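Local coordinates for mycolic acid synthase (PDB 1L1E), which probably transfers a methylene group from S-adenosyl-L-methionine to a double bond of an alpha mycolic acid, forming the proximal cyclopropane ring, at residues M110-P113 with R114-V118; F151-T154 with H155-P159; T210-E213 with Y214-V218; D260-M263 with K264-T267. All blocks are in the same frame, centred on the assembly; numbering follows the deposited sequence.

Contact 1 (M110-P113 with R114-V118)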
loop_
_atom_site.group_PDB
_atom_site.type_symbol
_atom_site.label_atom_id
_atom_site.label_comp_id
_atom_site.label_asym_id
_atom_site.label_seq_id
_atom_site.Cartn_x
_atom_site.Cartn_y
_atom_site.Cartn_z
ATOM N N MET A 110 13.618 -17.075 9.680
ATOM C CA MET A 110 12.849 -17.137 10.912
ATOM C C MET A 110 12.384 -18.545 11.247
ATOM O O MET A 110 12.340 -19.422 10.390
ATOM C CB MET A 110 11.655 -16.163 10.854
ATOM C CG MET A 110 10.795 -16.209 9.596
ATOM S SD MET A 110 9.621 -14.793 9.509
ATOM C CE MET A 110 10.650 -13.580 8.791
ATOM N N ASP A 111 12.072 -18.765 12.516
ATOM C CA ASP A 111 11.598 -20.061 12.963
ATOM C C ASP A 111 10.249 -19.903 13.636
ATOM O O ASP A 111 10.097 -19.132 14.587
ATOM C CB ASP A 111 12.585 -20.703 13.939
ATOM C CG ASP A 111 12.003 -21.926 14.618
ATOM O OD1 ASP A 111 11.211 -21.759 15.569
ATOM O OD2 ASP A 111 12.315 -23.054 14.190
ATOM N N THR A 112 9.273 -20.634 13.112
ATOM C CA THR A 112 7.911 -20.624 13.615
ATOM C C THR A 112 7.199 -21.823 12.999
ATOM O O THR A 112 7.480 -22.205 11.857
ATOM C CB THR A 112 7.145 -19.315 13.212
ATOM O OG1 THR A 112 5.761 -19.431 13.585
ATOM C CG2 THR A 112 7.230 -19.068 11.707
ATOM N N PRO A 113 6.302 -22.460 13.762
ATOM C CA PRO A 113 5.573 -23.610 13.228
ATOM C C PRO A 113 4.544 -23.109 12.222
ATOM O O PRO A 113 3.788 -23.890 11.651
ATOM C CB PRO A 113 4.919 -24.207 14.465
ATOM C CG PRO A 113 4.732 -23.022 15.358
ATOM C CD PRO A 113 6.028 -22.287 15.195
ATOM N N ARG A 114 4.521 -21.793 12.022
ATOM C CA ARG A 114 3.593 -21.175 11.080
ATOM C C ARG A 114 4.071 -21.303 9.645
ATOM O O ARG A 114 5.246 -21.119 9.351
ATOM C CB ARG A 114 3.399 -19.692 11.423
ATOM C CG ARG A 114 2.536 -19.477 12.639
ATOM C CD ARG A 114 1.123 -19.958 12.347
ATOM N NE ARG A 114 0.341 -20.166 13.556
ATOM C CZ ARG A 114 0.562 -21.141 14.432
ATOM N NH1 ARG A 114 1.549 -22.004 14.232
ATOM N NH2 ARG A 114 -0.208 -21.249 15.508
ATOM N N SER A 115 3.138 -21.612 8.754
ATOM C CA SER A 115 3.426 -21.764 7.333
ATOM C C SER A 115 3.614 -20.387 6.730
ATOM O O SER A 115 2.872 -19.464 7.045
ATOM C CB SER A 115 2.264 -22.473 6.632
ATOM O OG SER A 115 2.483 -22.540 5.234
ATOM N N ARG A 116 4.604 -20.252 5.858
ATOM C CA ARG A 116 4.873 -18.970 5.231
ATOM C C ARG A 116 5.242 -19.153 3.775
ATOM O O ARG A 116 6.194 -19.867 3.448
ATOM C CB ARG A 116 5.984 -18.235 5.999
ATOM C CG ARG A 116 7.164 -19.107 6.449
ATOM C CD ARG A 116 7.943 -18.421 7.579
ATOM N NE ARG A 116 9.157 -19.140 7.975
ATOM C CZ ARG A 116 9.180 -20.339 8.552
ATOM N NH1 ARG A 116 8.052 -20.987 8.818
ATOM N NH2 ARG A 116 10.343 -20.892 8.865
ATOM N N ARG A 117 4.474 -18.510 2.899
ATOM C CA ARG A 117 4.703 -18.611 1.468
ATOM C C ARG A 117 4.662 -17.274 0.747
ATOM O O ARG A 117 3.847 -16.411 1.062
ATOM C CB ARG A 117 3.664 -19.525 0.823
ATOM C CG ARG A 117 4.049 -20.988 0.695
ATOM C CD ARG A 117 3.207 -21.619 -0.423
ATOM N NE ARG A 117 1.788 -21.358 -0.207
ATOM C CZ ARG A 117 0.862 -21.323 -1.163
ATOM N NH1 ARG A 117 1.185 -21.530 -2.434
ATOM N NH2 ARG A 117 -0.396 -21.070 -0.840
ATOM N N VAL A 118 5.552 -17.116 -0.227
ATOM C CA VAL A 118 5.610 -15.905 -1.034
ATOM C C VAL A 118 5.587 -16.380 -2.480
ATOM O O VAL A 118 6.266 -17.346 -2.828
ATOM C CB VAL A 118 6.893 -15.079 -0.759
ATOM C CG1 VAL A 118 8.122 -15.840 -1.188
ATOM C CG2 VAL A 118 6.809 -13.744 -1.483
HETATM O O HOH W 1 10.912 -22.586 11.266
#
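Arg-116 sends its guanidinium back over the loop it has just left, and one face of the group lies against the methyl of Thr-112, with CG2 3.6 Å from NH1. The same NH1 makes two weak hydrogen bonds, one to the carbonyl O of Arg-114 at 2.9 Å, in the plane of the guanidinium, and one to Thr-112 O. NH2 donates to a water at 3.0 Å, which also accepts from Thr-112 N and donates weakly to Asp-111 OD2. Arg-116 NE donates to Phe-107 O near the end of helix 97-109, and CG of Met-110 lies 3.7 Å from that NE. This is the helix-to-strand turn of a Rossmann-like methyltransferase: residues 110-115 leave helix 97-109 and enter 116-120, an outermost strand of the sheet, where Ser-115 and Arg-117 pair with Val-90 of the neighbouring strand. Thr-112 holds OG1 beside its carbonyl carbon (chi1 173°), facing the next residues, where it accepts the N-H of Arg-114 at 3.1 Å in a fairly straight bond of 155°. CB and CG of Arg-114 lie against that oxygen, the two side chains crossing at about a right angle. Farther out, a bend at chi2 brings NH1 of Arg-114 to within 3.5 Å of the Pro-113 ring carbon CG, while its NE donates to Asp-87 O.

Contact 2 (F151-T154 with H155-P159); sequences FEVT and HRTLP
Glu-152 and Arg-156, one helical turn apart, meet in a salt bridge on the outer side of helix 147-157, with OE2 2.5 Å from NH1. That separation is unusually short, so the exact position of these two ends is doubtful. The carboxylate oxygen comes in over one face of the guanidinium, and the two planes stand 68° apart, so this is not the flat two-pronged pairing. Two conformations produce it. Arg-156 runs straight from CG to NE, its first three carbons passing along the carbonyl O of Glu-152. Glu-152 has CG swung away from its backbone N (chi1 152°), which lays that carbon against the same guanidinium face, 3.7 Å from CZ. Its other oxygen, OE1, is bonded to ND1 of His-149.

Thr-157 sets OG1 between its backbone N and carbonyl carbon (chi1 57°), back toward the preceding turn, where it donates to Thr-154 O at 3.0 Å from above the carbonyl plane. That oxygen also takes a weak bond from Leu-158 N, and CG of Leu-158 sits 3.1 Å from it. CG2 of Thr-157 meanwhile reaches Val-153 O. Thr-154 adopts the same first torsion, and its OG1 bonds back to Phe-150 O. Backbone N-H groups of His-155 and Arg-156 keep the regular i to i-4 pattern, whereas the Thr-157 bond to Val-153 O is weak. The last turn ends with the threonine hydroxyl joining the backbone at one carbonyl, in the helix of the beta-alpha-beta unit 132-136, 147-157, 163-170 of a Rossmann-like methyltransferase.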
loop_
_atom_site.group_PDB
_atom_site.type_symbol
_atom_site.label_atom_id
_atom_site.label_comp_id
_atom_site.label_asym_id
_atom_site.label_seq_id
_atom_site.Cartn_x
_atom_site.Cartn_y
_atom_site.Cartn_z
ATOM N N PHE A 151 -12.169 -7.745 -7.191
ATOM C CA PHE A 151 -13.150 -7.966 -6.153
ATOM C C PHE A 151 -13.830 -9.328 -6.258
ATOM O O PHE A 151 -14.175 -9.920 -5.242
ATOM C CB PHE A 151 -14.150 -6.810 -6.131
ATOM C CG PHE A 151 -13.568 -5.546 -5.545
ATOM C CD1 PHE A 151 -13.391 -4.404 -6.328
ATOM C CD2 PHE A 151 -13.154 -5.516 -4.214
ATOM C CE1 PHE A 151 -12.816 -3.259 -5.796
ATOM C CE2 PHE A 151 -12.573 -4.369 -3.669
ATOM C CZ PHE A 151 -12.403 -3.241 -4.461
ATOM N N GLU A 152 -14.002 -9.837 -7.477
ATOM C CA GLU A 152 -14.603 -11.155 -7.650
ATOM C C GLU A 152 -13.656 -12.231 -7.099
ATOM O O GLU A 152 -14.092 -13.164 -6.429
ATOM C CB GLU A 152 -14.884 -11.439 -9.132
ATOM C CG GLU A 152 -14.854 -12.919 -9.488
ATOM C CD GLU A 152 -14.943 -13.185 -10.985
ATOM O OE1 GLU A 152 -14.196 -12.543 -11.763
ATOM O OE2 GLU A 152 -15.754 -14.048 -11.383
ATOM N N VAL A 153 -12.367 -12.099 -7.393
ATOM C CA VAL A 153 -11.375 -13.065 -6.928
ATOM C C VAL A 153 -11.189 -13.034 -5.409
ATOM O O VAL A 153 -11.140 -14.085 -4.769
ATOM C CB VAL A 153 -9.997 -12.828 -7.592
ATOM C CG1 VAL A 153 -8.974 -13.805 -7.040
ATOM C CG2 VAL A 153 -10.109 -12.984 -9.096
ATOM N N THR A 154 -11.078 -11.838 -4.832
ATOM C CA THR A 154 -10.898 -11.725 -3.386
ATOM C C THR A 154 -12.146 -12.169 -2.619
ATOM O O THR A 154 -12.044 -12.749 -1.543
ATOM C CB THR A 154 -10.528 -10.278 -2.969
ATOM O OG1 THR A 154 -11.428 -9.346 -3.591
ATOM C CG2 THR A 154 -9.097 -9.963 -3.377
ATOM N N HIS A 155 -13.319 -11.902 -3.179
ATOM C CA HIS A 155 -14.571 -12.292 -2.545
ATOM C C HIS A 155 -14.775 -13.819 -2.560
ATOM O O HIS A 155 -15.289 -14.399 -1.602
ATOM C CB HIS A 155 -15.749 -11.623 -3.262
ATOM C CG HIS A 155 -17.078 -11.921 -2.644
ATOM N ND1 HIS A 155 -17.581 -11.207 -1.577
ATOM C CD2 HIS A 155 -17.993 -12.882 -2.917
ATOM C CE1 HIS A 155 -18.748 -11.715 -1.219
ATOM N NE2 HIS A 155 -19.021 -12.733 -2.015
ATOM N N ARG A 156 -14.371 -14.467 -3.644
ATOM C CA ARG A 156 -14.545 -15.910 -3.767
ATOM C C ARG A 156 -13.509 -16.751 -3.007
ATOM O O ARG A 156 -13.691 -17.948 -2.814
ATOM C CB ARG A 156 -14.580 -16.283 -5.254
ATOM C CG ARG A 156 -15.813 -15.698 -5.978
ATOM C CD ARG A 156 -15.819 -15.949 -7.489
ATOM N NE ARG A 156 -17.075 -15.514 -8.115
ATOM C CZ ARG A 156 -17.344 -15.624 -9.413
ATOM N NH1 ARG A 156 -16.447 -16.155 -10.237
ATOM N NH2 ARG A 156 -18.515 -15.208 -9.894
ATOM N N THR A 157 -12.429 -16.126 -2.559
ATOM C CA THR A 157 -11.401 -16.851 -1.825
ATOM C C THR A 157 -11.656 -16.782 -0.323
ATOM O O THR A 157 -11.178 -17.622 0.434
ATOM C CB THR A 157 -10.008 -16.276 -2.115
ATOM O OG1 THR A 157 -9.994 -14.882 -1.789
ATOM C CG2 THR A 157 -9.659 -16.455 -3.581
ATOM N N LEU A 158 -12.411 -15.770 0.093
ATOM C CA LEU A 158 -12.732 -15.550 1.494
ATOM C C LEU A 158 -13.866 -16.430 1.973
ATOM O O LEU A 158 -14.713 -16.848 1.187
ATOM C CB LEU A 158 -13.120 -14.088 1.725
ATOM C CG LEU A 158 -12.009 -13.055 1.553
ATOM C CD1 LEU A 158 -12.588 -11.640 1.628
ATOM C CD2 LEU A 158 -10.954 -13.285 2.629
ATOM N N PRO A 159 -13.897 -16.719 3.282
ATOM C CA PRO A 159 -14.937 -17.552 3.887
ATOM C C PRO A 159 -16.161 -16.711 4.245
ATOM O O PRO A 159 -16.145 -15.484 4.102
ATOM C CB PRO A 159 -14.246 -18.112 5.120
ATOM C CG PRO A 159 -13.406 -16.958 5.563
ATOM C CD PRO A 159 -12.822 -16.441 4.253
#

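Contact 3 (T210-E213 with Y214-V218)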
loop_
_atom_site.group_PDB
_atom_site.type_symbol
_atom_site.label_atom_id
_atom_site.label_comp_id
_atom_site.label_asym_id
_atom_site.label_seq_id
_atom_site.Cartn_x
_atom_site.Cartn_y
_atom_site.Cartn_z
ATOM N N THR A 210 -16.319 4.710 -6.637
ATOM C CA THR A 210 -15.894 3.592 -7.475
ATOM C C THR A 210 -15.511 2.372 -6.637
ATOM O O THR A 210 -15.911 1.242 -6.948
ATOM C CB THR A 210 -14.692 3.979 -8.373
ATOM O OG1 THR A 210 -15.150 4.779 -9.468
ATOM C CG2 THR A 210 -14.016 2.747 -8.921
ATOM N N VAL A 211 -14.719 2.594 -5.588
ATOM C CA VAL A 211 -14.326 1.488 -4.720
ATOM C C VAL A 211 -15.612 0.819 -4.249
ATOM O O VAL A 211 -15.792 -0.396 -4.390
ATOM C CB VAL A 211 -13.543 1.978 -3.487
ATOM C CG1 VAL A 211 -13.309 0.810 -2.530
ATOM C CG2 VAL A 211 -12.230 2.600 -3.916
ATOM N N HIS A 212 -16.506 1.631 -3.689
ATOM C CA HIS A 212 -17.795 1.153 -3.204
ATOM C C HIS A 212 -18.533 0.428 -4.322
ATOM O O HIS A 212 -19.130 -0.627 -4.108
ATOM C CB HIS A 212 -18.641 2.333 -2.735
ATOM C CG HIS A 212 -18.394 2.729 -1.315
ATOM N ND1 HIS A 212 -19.084 2.175 -0.259
ATOM C CD2 HIS A 212 -17.520 3.613 -0.774
ATOM C CE1 HIS A 212 -18.648 2.703 0.873
ATOM N NE2 HIS A 212 -17.698 3.577 0.587
ATOM N N GLU A 213 -18.483 1.014 -5.511
ATOM C CA GLU A 213 -19.150 0.464 -6.686
ATOM C C GLU A 213 -18.817 -0.998 -6.940
ATOM O O GLU A 213 -19.693 -1.856 -6.880
ATOM C CB GLU A 213 -18.777 1.269 -7.932
ATOM C CG GLU A 213 -19.495 0.820 -9.197
ATOM C CD GLU A 213 -18.842 1.326 -10.473
ATOM O OE1 GLU A 213 -19.393 1.049 -11.559
ATOM O OE2 GLU A 213 -17.783 1.991 -10.401
ATOM N N TYR A 214 -17.548 -1.269 -7.230
ATOM C CA TYR A 214 -17.101 -2.623 -7.534
ATOM C C TYR A 214 -17.053 -3.597 -6.380
ATOM O O TYR A 214 -17.250 -4.791 -6.575
ATOM C CB TYR A 214 -15.729 -2.595 -8.201
ATOM C CG TYR A 214 -15.768 -2.045 -9.598
ATOM C CD1 TYR A 214 -15.778 -0.670 -9.826
ATOM C CD2 TYR A 214 -15.816 -2.902 -10.698
ATOM C CE1 TYR A 214 -15.828 -0.164 -11.113
ATOM C CE2 TYR A 214 -15.869 -2.406 -11.986
ATOM C CZ TYR A 214 -15.873 -1.038 -12.190
ATOM O OH TYR A 214 -15.904 -0.543 -13.469
ATOM N N ALA A 215 -16.777 -3.103 -5.181
ATOM C CA ALA A 215 -16.714 -3.983 -4.028
ATOM C C ALA A 215 -18.102 -4.552 -3.771
ATOM O O ALA A 215 -18.294 -5.772 -3.728
ATOM C CB ALA A 215 -16.218 -3.216 -2.803
ATOM N N GLU A 216 -19.069 -3.656 -3.619
ATOM C CA GLU A 216 -20.447 -4.044 -3.350
ATOM C C GLU A 216 -21.090 -4.880 -4.451
ATOM O O GLU A 216 -21.976 -5.681 -4.179
ATOM C CB GLU A 216 -21.294 -2.801 -3.107
ATOM C CG GLU A 216 -21.016 -2.113 -1.792
ATOM C CD GLU A 216 -21.641 -0.735 -1.728
ATOM O OE1 GLU A 216 -22.752 -0.564 -2.276
ATOM O OE2 GLU A 216 -21.029 0.172 -1.120
ATOM N N LYS A 217 -20.647 -4.698 -5.689
ATOM C CA LYS A 217 -21.223 -5.453 -6.802
ATOM C C LYS A 217 -20.829 -6.928 -6.860
ATOM O O LYS A 217 -21.322 -7.668 -7.713
ATOM C CB LYS A 217 -20.892 -4.769 -8.130
ATOM C CG LYS A 217 -21.769 -3.551 -8.418
ATOM C CD LYS A 217 -21.302 -2.813 -9.661
ATOM C CE LYS A 217 -22.220 -1.643 -9.988
ATOM N NZ LYS A 217 -21.698 -0.838 -11.128
ATOM N N VAL A 218 -19.939 -7.360 -5.970
ATOM C CA VAL A 218 -19.554 -8.764 -5.944
ATOM C C VAL A 218 -20.069 -9.390 -4.653
ATOM O O VAL A 218 -19.900 -10.580 -4.422
ATOM C CB VAL A 218 -18.016 -8.975 -6.064
ATOM C CG1 VAL A 218 -17.508 -8.317 -7.332
ATOM C CG2 VAL A 218 -17.292 -8.428 -4.835
HETATM O O HOH W 2 -18.135 1.382 -14.035
#
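Glu-213 and Lys-217 form a salt bridge along the outer side of helix 208-216, NZ lying 3.0 Å from OE1 on the anti lone pair, away from the other carboxylate oxygen. A water donates to the same OE1 at 2.8 Å and links it to the hydroxyl of Tyr-214. The second pair has the same spacing: ND1 of His-212 donates to OE2 of Glu-216 at 2.9 Å, a nearly straight bond (161°). That oxygen sits in the imidazole plane at the ring edge, while the carboxylate itself stands almost perpendicular to the ring, 86° apart. Moving outward, OE2 of Glu-213 lies 3.0 Å from CE1 of Tyr-214; CG of Glu-213 is anti to its N (chi1 -176°), carrying the carboxylate alongside the ring. The methyl of Thr-210 lies 3.9 Å from CD1 of the same ring. Beyond these, Tyr-214 rests on Phe-151 and meets the ring of His-144 edge-to-face, whereas Val-211 and Ala-215 face Phe-283 and Leu-285 of strand 279-286. This is an amphipathic surface helix with i to i+4 side-chain pairs, packed on the antiparallel edge of the methyltransferase sheet.

Contact 4 (D260-M263 with K264-T267); sequences DRYM and KYLT
Tyr-265 leaves the helix with CB 3.3 Å from the carbonyl O of Tyr-262, one turn back, and CG passes the same oxygen more loosely. Because CG is swung away from the backbone N (chi1 151°), the side chain runs beside that of Tyr-262, both pointing the same way. CD2 then makes the touch, 3.8 Å from CD2 of Tyr-262. The edge of Tyr-265 is turned toward the face of Tyr-262 in an offset edge-to-face pair, with centroids 5.8 Å apart and planes at 86°. The rest of the side chain is packed by Phe-194, Ile-195 and Ile-199 of helix 189-199, Tyr-232 of helix 229-245, and Tyr-33, which by similarity belongs to the S-adenosyl-L-methionine site. Helix 256-274 packs on helices 189-199 and 229-245, in the helical part of the enzyme that accompanies the Rossmann-like sheet, and Tyr-265 is about 4 Å, side chain to side chain, from Cys-269, the probable active-site residue.

The next residue, Leu-266, presses CG to 3.1 Å from Tyr-262 O, and its own N donates to that oxygen in a nearly straight bond of 171°, at 2.8 Å. Met-263 O takes the regular helical bond from Thr-267 N at 2.9 Å, and the Thr-267 hydroxyl, beside its own N, adds a weak one. Met-263, folded at chi2 and chi3, brings its terminal CE to 4.1 Å from OG1 of Thr-267. Lys-264 is extended until its last torsion and reaches Phe-194 in a cation-pi contact.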
loop_
_atom_site.group_PDB
_atom_site.type_symbol
_atom_site.label_atom_id
_atom_site.label_comp_id
_atom_site.label_asym_id
_atom_site.label_seq_id
_atom_site.Cartn_x
_atom_site.Cartn_y
_atom_site.Cartn_z
ATOM N N ASP A 260 16.141 13.111 -8.968
ATOM C CA ASP A 260 15.231 14.233 -9.154
ATOM C C ASP A 260 13.818 13.723 -9.400
ATOM O O ASP A 260 12.842 14.323 -8.954
ATOM C CB ASP A 260 15.681 15.105 -10.331
ATOM C CG ASP A 260 17.072 15.683 -10.134
ATOM O OD1 ASP A 260 17.392 16.103 -9.008
ATOM O OD2 ASP A 260 17.846 15.732 -11.112
ATOM N N ARG A 261 13.713 12.603 -10.103
ATOM C CA ARG A 261 12.417 12.008 -10.397
ATOM C C ARG A 261 11.685 11.710 -9.088
ATOM O O ARG A 261 10.525 12.093 -8.902
ATOM C CB ARG A 261 12.619 10.721 -11.206
ATOM C CG ARG A 261 11.356 9.926 -11.496
ATOM C CD ARG A 261 11.655 8.802 -12.480
ATOM N NE ARG A 261 10.551 7.854 -12.608
ATOM C CZ ARG A 261 10.529 6.849 -13.479
ATOM N NH1 ARG A 261 11.553 6.662 -14.303
ATOM N NH2 ARG A 261 9.489 6.023 -13.522
ATOM N N TYR A 262 12.367 11.039 -8.169
ATOM C CA TYR A 262 11.746 10.712 -6.897
ATOM C C TYR A 262 11.538 11.900 -5.971
ATOM O O TYR A 262 10.491 11.998 -5.327
ATOM C CB TYR A 262 12.521 9.598 -6.190
ATOM C CG TYR A 262 12.009 8.242 -6.615
ATOM C CD1 TYR A 262 12.341 7.708 -7.861
ATOM C CD2 TYR A 262 11.104 7.537 -5.815
ATOM C CE1 TYR A 262 11.779 6.509 -8.303
ATOM C CE2 TYR A 262 10.536 6.340 -6.247
ATOM C CZ TYR A 262 10.879 5.834 -7.492
ATOM O OH TYR A 262 10.327 4.653 -7.925
ATOM N N MET A 263 12.513 12.800 -5.894
ATOM C CA MET A 263 12.347 13.977 -5.037
ATOM C C MET A 263 11.118 14.765 -5.478
ATOM O O MET A 263 10.350 15.245 -4.642
ATOM C CB MET A 263 13.573 14.884 -5.097
ATOM C CG MET A 263 14.754 14.419 -4.266
ATOM S SD MET A 263 14.349 14.099 -2.536
ATOM C CE MET A 263 13.937 15.773 -1.920
ATOM N N LYS A 264 10.942 14.894 -6.793
ATOM C CA LYS A 264 9.804 15.620 -7.372
ATOM C C LYS A 264 8.498 14.936 -7.003
ATOM O O LYS A 264 7.472 15.582 -6.777
ATOM C CB LYS A 264 9.938 15.673 -8.899
ATOM C CG LYS A 264 8.697 16.130 -9.658
ATOM C CD LYS A 264 8.970 16.140 -11.165
ATOM C CE LYS A 264 7.689 16.226 -11.998
ATOM N NZ LYS A 264 6.967 17.525 -11.881
ATOM N N TYR A 265 8.547 13.612 -6.959
ATOM C CA TYR A 265 7.383 12.815 -6.622
ATOM C C TYR A 265 7.030 12.976 -5.148
ATOM O O TYR A 265 5.891 13.292 -4.799
ATOM C CB TYR A 265 7.673 11.353 -6.973
ATOM C CG TYR A 265 6.970 10.300 -6.147
ATOM C CD1 TYR A 265 5.578 10.241 -6.072
ATOM C CD2 TYR A 265 7.706 9.314 -5.488
ATOM C CE1 TYR A 265 4.940 9.219 -5.362
ATOM C CE2 TYR A 265 7.083 8.293 -4.783
ATOM C CZ TYR A 265 5.705 8.247 -4.723
ATOM O OH TYR A 265 5.100 7.222 -4.033
ATOM N N LEU A 266 8.023 12.794 -4.286
ATOM C CA LEU A 266 7.795 12.879 -2.854
ATOM C C LEU A 266 7.369 14.263 -2.377
ATOM O O LEU A 266 6.375 14.396 -1.656
ATOM C CB LEU A 266 9.053 12.423 -2.107
ATOM C CG LEU A 266 9.581 11.031 -2.483
ATOM C CD1 LEU A 266 10.905 10.818 -1.800
ATOM C CD2 LEU A 266 8.587 9.937 -2.103
ATOM N N THR A 267 8.110 15.294 -2.775
ATOM C CA THR A 267 7.782 16.650 -2.351
ATOM C C THR A 267 6.462 17.120 -2.944
ATOM O O THR A 267 5.666 17.767 -2.266
ATOM C CB THR A 267 8.893 17.645 -2.737
ATOM O OG1 THR A 267 10.124 17.243 -2.122
ATOM C CG2 THR A 267 8.547 19.050 -2.242
#

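Along the chain the four contacts come in series, none enclosing another. Contact 1 lies where helix 97-109 turns into strand 116-120, at one edge of the seven-stranded sheet. Contact 2 is on the helix between strands 132-136 and 163-170, and contact 3 on the helix before strand 221-227, at the other edge. Contacts 2 and 3 touch: Phe-151 packs on Tyr-214 and Ala-215, and Val-218 meets His-155 and Phe-151, with centres 13 Å apart. Contact 4 has its centre 33 to 37 Å from the others. Contacts 1 to 3 thus belong to the Rossmann-like sheet and its flanking layers, contact 4 to the helical part beside the probable active-site residue Cys-269.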